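Local coordinates for protein endoglucanase (Ruminococcus champanellensis, PDB 6WQV) that probably hydrolyses internal beta-1,4 linkages of cellulose and related plant polysaccharides such as xylan, as a broad-specificity family 5 endoglucanase, at residues L29-D34 / I319-N324. Sequence-based numbering, arbitrary orientation.
Sequences LGNTLD and IWWDNN. With BGC (beta-D-glucopyranose), chain E; GLC (alpha-D-glucopyranose), chain B.
G30 and W321 meet through a CH-pi contact: G30 CA lies over the six-membered ring, 3.9 Å from its centroid, while C3 of the alpha-glucose GLC lies over the opposite face, offset toward the rim. The indole is thus held between main chain and sugar; aromatic side chains that face sugars are common in glycoside hydrolases. G30 CA fits closely between the ring and D322 O, the carbonyl that accepts the G30 N-H at 2.9 Å (N to O) in a bent bond. With CG anti to its own backbone N (chi1 176°), W321 carries its ring against G30, at the start of the loop after strand 26-29. At the ring's edge D34 OD2 comes within 3.4 Å of W321 CH2, its carboxylate turned 79° from the indole; the same carboxylate is fixed by the N-H groups of N31 and T32. W321 NE1 donates to O2 of the beta-glucose BGC. A leucine in place of W321 would probably leave BGC O2 without its indole donor and take away the aromatic face beside GLC C3. N31 and N323 run alongside each other with their amides 49° apart, and both ND2 atoms converge on BGC O3, at 2.9 Å from N31 and 3.3 Å from N323. N323 ND2 also donates to E331 O. The contact lies at the C-terminal rim of the TIM barrel, where strand 26-29 runs beside strand 318-322 and helix 94-108 packs against L29 and L33.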
loop_
_atom_site.group_PDB
_atom_site.type_symbol
_atom_site.label_atom_id
_atom_site.label_comp_id
_atom_site.label_asym_id
_atom_site.label_seq_id
_atom_site.Cartn_x
_atom_site.Cartn_y
_atom_site.Cartn_z
ATOM N N LEU A 29 1.094 4.888 6.848
ATOM C CA LEU A 29 1.146 4.637 8.294
ATOM C C LEU A 29 1.725 3.239 8.536
ATOM O O LEU A 29 1.023 2.279 8.874
ATOM C CB LEU A 29 -0.256 4.758 8.873
ATOM C CG LEU A 29 -0.418 4.652 10.391
ATOM C CD1 LEU A 29 0.147 5.872 11.102
ATOM C CD2 LEU A 29 -1.864 4.448 10.783
ATOM N N GLY A 30 3.033 3.130 8.337
ATOM C CA GLY A 30 3.668 1.825 8.324
ATOM C C GLY A 30 3.974 1.254 9.697
ATOM O O GLY A 30 4.157 1.966 10.689
ATOM N N ASN A 31 4.059 -0.084 9.746
ATOM C CA ASN A 31 4.395 -0.846 10.956
ATOM C C ASN A 31 3.448 -0.548 12.130
ATOM O O ASN A 31 3.852 -0.569 13.298
ATOM C CB ASN A 31 5.858 -0.642 11.374
ATOM C CG ASN A 31 6.829 -1.491 10.583
ATOM O OD1 ASN A 31 6.450 -2.118 9.593
ATOM N ND2 ASN A 31 8.080 -1.520 11.015
ATOM N N THR A 32 2.171 -0.321 11.809
ATOM C CA THR A 32 1.162 0.122 12.759
ATOM C C THR A 32 0.016 -0.874 12.738
ATOM O O THR A 32 0.104 -1.923 13.392
ATOM C CB THR A 32 0.808 1.582 12.441
ATOM O OG1 THR A 32 2.012 2.374 12.438
ATOM C CG2 THR A 32 -0.138 2.170 13.448
ATOM N N LEU A 33 -1.092 -0.594 12.040
ATOM C CA LEU A 33 -2.190 -1.565 11.978
ATOM C C LEU A 33 -1.819 -2.797 11.164
ATOM O O LEU A 33 -2.553 -3.795 11.208
ATOM C CB LEU A 33 -3.453 -0.905 11.431
ATOM C CG LEU A 33 -3.927 0.336 12.206
ATOM C CD1 LEU A 33 -5.215 0.884 11.575
ATOM C CD2 LEU A 33 -4.102 0.045 13.694
ATOM N N ASP A 34 -0.689 -2.746 10.446
ATOM C CA ASP A 34 -0.127 -3.878 9.718
ATOM C C ASP A 34 0.751 -4.782 10.582
ATOM O O ASP A 34 1.128 -5.868 10.122
ATOM C CB ASP A 34 0.680 -3.402 8.494
ATOM C CG ASP A 34 1.621 -2.216 8.790
ATOM O OD1 ASP A 34 1.184 -1.235 9.433
ATOM O OD2 ASP A 34 2.784 -2.260 8.334
ATOM N N ILE A 319 3.845 7.187 -2.851
ATOM C CA ILE A 319 3.448 7.119 -1.441
ATOM C C ILE A 319 4.632 6.608 -0.620
ATOM O O ILE A 319 5.025 5.444 -0.740
ATOM C CB ILE A 319 2.205 6.233 -1.231
ATOM C CG1 ILE A 319 1.091 6.618 -2.204
ATOM C CG2 ILE A 319 1.717 6.345 0.206
ATOM C CD1 ILE A 319 -0.251 5.923 -1.937
ATOM N N TRP A 320 5.169 7.472 0.246
ATOM C CA TRP A 320 6.335 7.126 1.057
ATOM C C TRP A 320 5.963 6.085 2.112
ATOM O O TRP A 320 4.911 6.176 2.746
ATOM C CB TRP A 320 6.892 8.394 1.751
ATOM C CG TRP A 320 8.079 8.097 2.647
ATOM C CD1 TRP A 320 8.049 7.666 3.944
ATOM C CD2 TRP A 320 9.463 8.173 2.286
ATOM N NE1 TRP A 320 9.329 7.458 4.408
ATOM C CE2 TRP A 320 10.215 7.778 3.416
ATOM C CE3 TRP A 320 10.137 8.549 1.125
ATOM C CZ2 TRP A 320 11.604 7.737 3.402
ATOM C CZ3 TRP A 320 11.512 8.515 1.115
ATOM C CH2 TRP A 320 12.233 8.112 2.249
ATOM N N TRP A 321 6.847 5.113 2.336
ATOM C CA TRP A 321 6.665 4.114 3.387
ATOM C C TRP A 321 7.320 4.618 4.673
ATOM O O TRP A 321 8.547 4.653 4.766
ATOM C CB TRP A 321 7.277 2.779 2.969
ATOM C CG TRP A 321 7.197 1.745 4.035
ATOM C CD1 TRP A 321 8.212 1.280 4.821
ATOM C CD2 TRP A 321 6.024 1.039 4.444
ATOM N NE1 TRP A 321 7.743 0.338 5.700
ATOM C CE2 TRP A 321 6.400 0.164 5.488
ATOM C CE3 TRP A 321 4.689 1.055 4.033
ATOM C CZ2 TRP A 321 5.490 -0.667 6.120
ATOM C CZ3 TRP A 321 3.787 0.223 4.658
ATOM C CH2 TRP A 321 4.188 -0.635 5.689
ATOM N N ASP A 322 6.513 5.005 5.671
ATOM C CA ASP A 322 7.029 5.573 6.923
ATOM C C ASP A 322 6.755 4.596 8.064
ATOM O O ASP A 322 5.623 4.494 8.554
ATOM C CB ASP A 322 6.399 6.937 7.217
ATOM C CG ASP A 322 7.148 7.703 8.285
ATOM O OD1 ASP A 322 7.772 7.053 9.142
ATOM O OD2 ASP A 322 7.090 8.953 8.268
ATOM N N ASN A 323 7.796 3.894 8.511
ATOM C CA ASN A 323 7.659 2.952 9.609
ATOM C C ASN A 323 8.149 3.504 10.940
ATOM O O ASN A 323 8.335 2.736 11.888
ATOM C CB ASN A 323 8.353 1.620 9.297
ATOM C CG ASN A 323 9.854 1.740 9.214
ATOM O OD1 ASN A 323 10.423 2.835 9.311
ATOM N ND2 ASN A 323 10.520 0.603 9.045
ATOM N N ASN A 324 8.364 4.819 11.037
ATOM C CA ASN A 324 8.662 5.472 12.311
ATOM C C ASN A 324 9.963 4.962 12.940
ATOM O O ASN A 324 10.130 5.024 14.153
ATOM C CB ASN A 324 7.487 5.334 13.290
ATOM C CG ASN A 324 7.591 6.264 14.480
ATOM O OD1 ASN A 324 7.895 7.441 14.324
ATOM N ND2 ASN A 324 7.332 5.738 15.670
HETATM C C2 BGC E . 9.083 -2.697 7.319
HETATM C C3 BGC E . 9.851 -3.514 8.307
HETATM C C4 BGC E . 9.066 -4.699 8.808
HETATM C C5 BGC E . 8.564 -5.550 7.662
HETATM C C6 BGC E . 7.640 -6.663 8.043
HETATM C C1 BGC E . 8.581 -3.549 6.161
HETATM O O2 BGC E . 9.904 -1.622 6.801
HETATM O O3 BGC E . 10.224 -2.650 9.439
HETATM O O4 BGC E . 9.943 -5.582 9.601
HETATM O O5 BGC E . 7.799 -4.693 6.713
HETATM O O6 BGC E . 7.402 -7.502 6.908
HETATM C C1 GLC B . 6.845 -4.050 1.320
HETATM C C2 GLC B . 5.873 -4.157 2.479
HETATM C C3 GLC B . 6.127 -3.405 3.714
HETATM C C4 GLC B . 7.581 -3.506 4.110
HETATM C C5 GLC B . 8.380 -2.899 2.981
HETATM C C6 GLC B . 9.857 -2.705 3.281
HETATM O O1 GLC B . 6.589 -3.092 0.380
HETATM O O2 GLC B . 4.541 -3.898 1.938
HETATM O O3 GLC B . 5.276 -4.000 4.764
HETATM O O4 GLC B . 7.779 -2.821 5.350
HETATM O O5 GLC B . 8.272 -3.782 1.794
HETATM O O6 GLC B . 10.485 -3.894 3.491
HETATM O O HOH W 1 8.885 0.381 13.158
#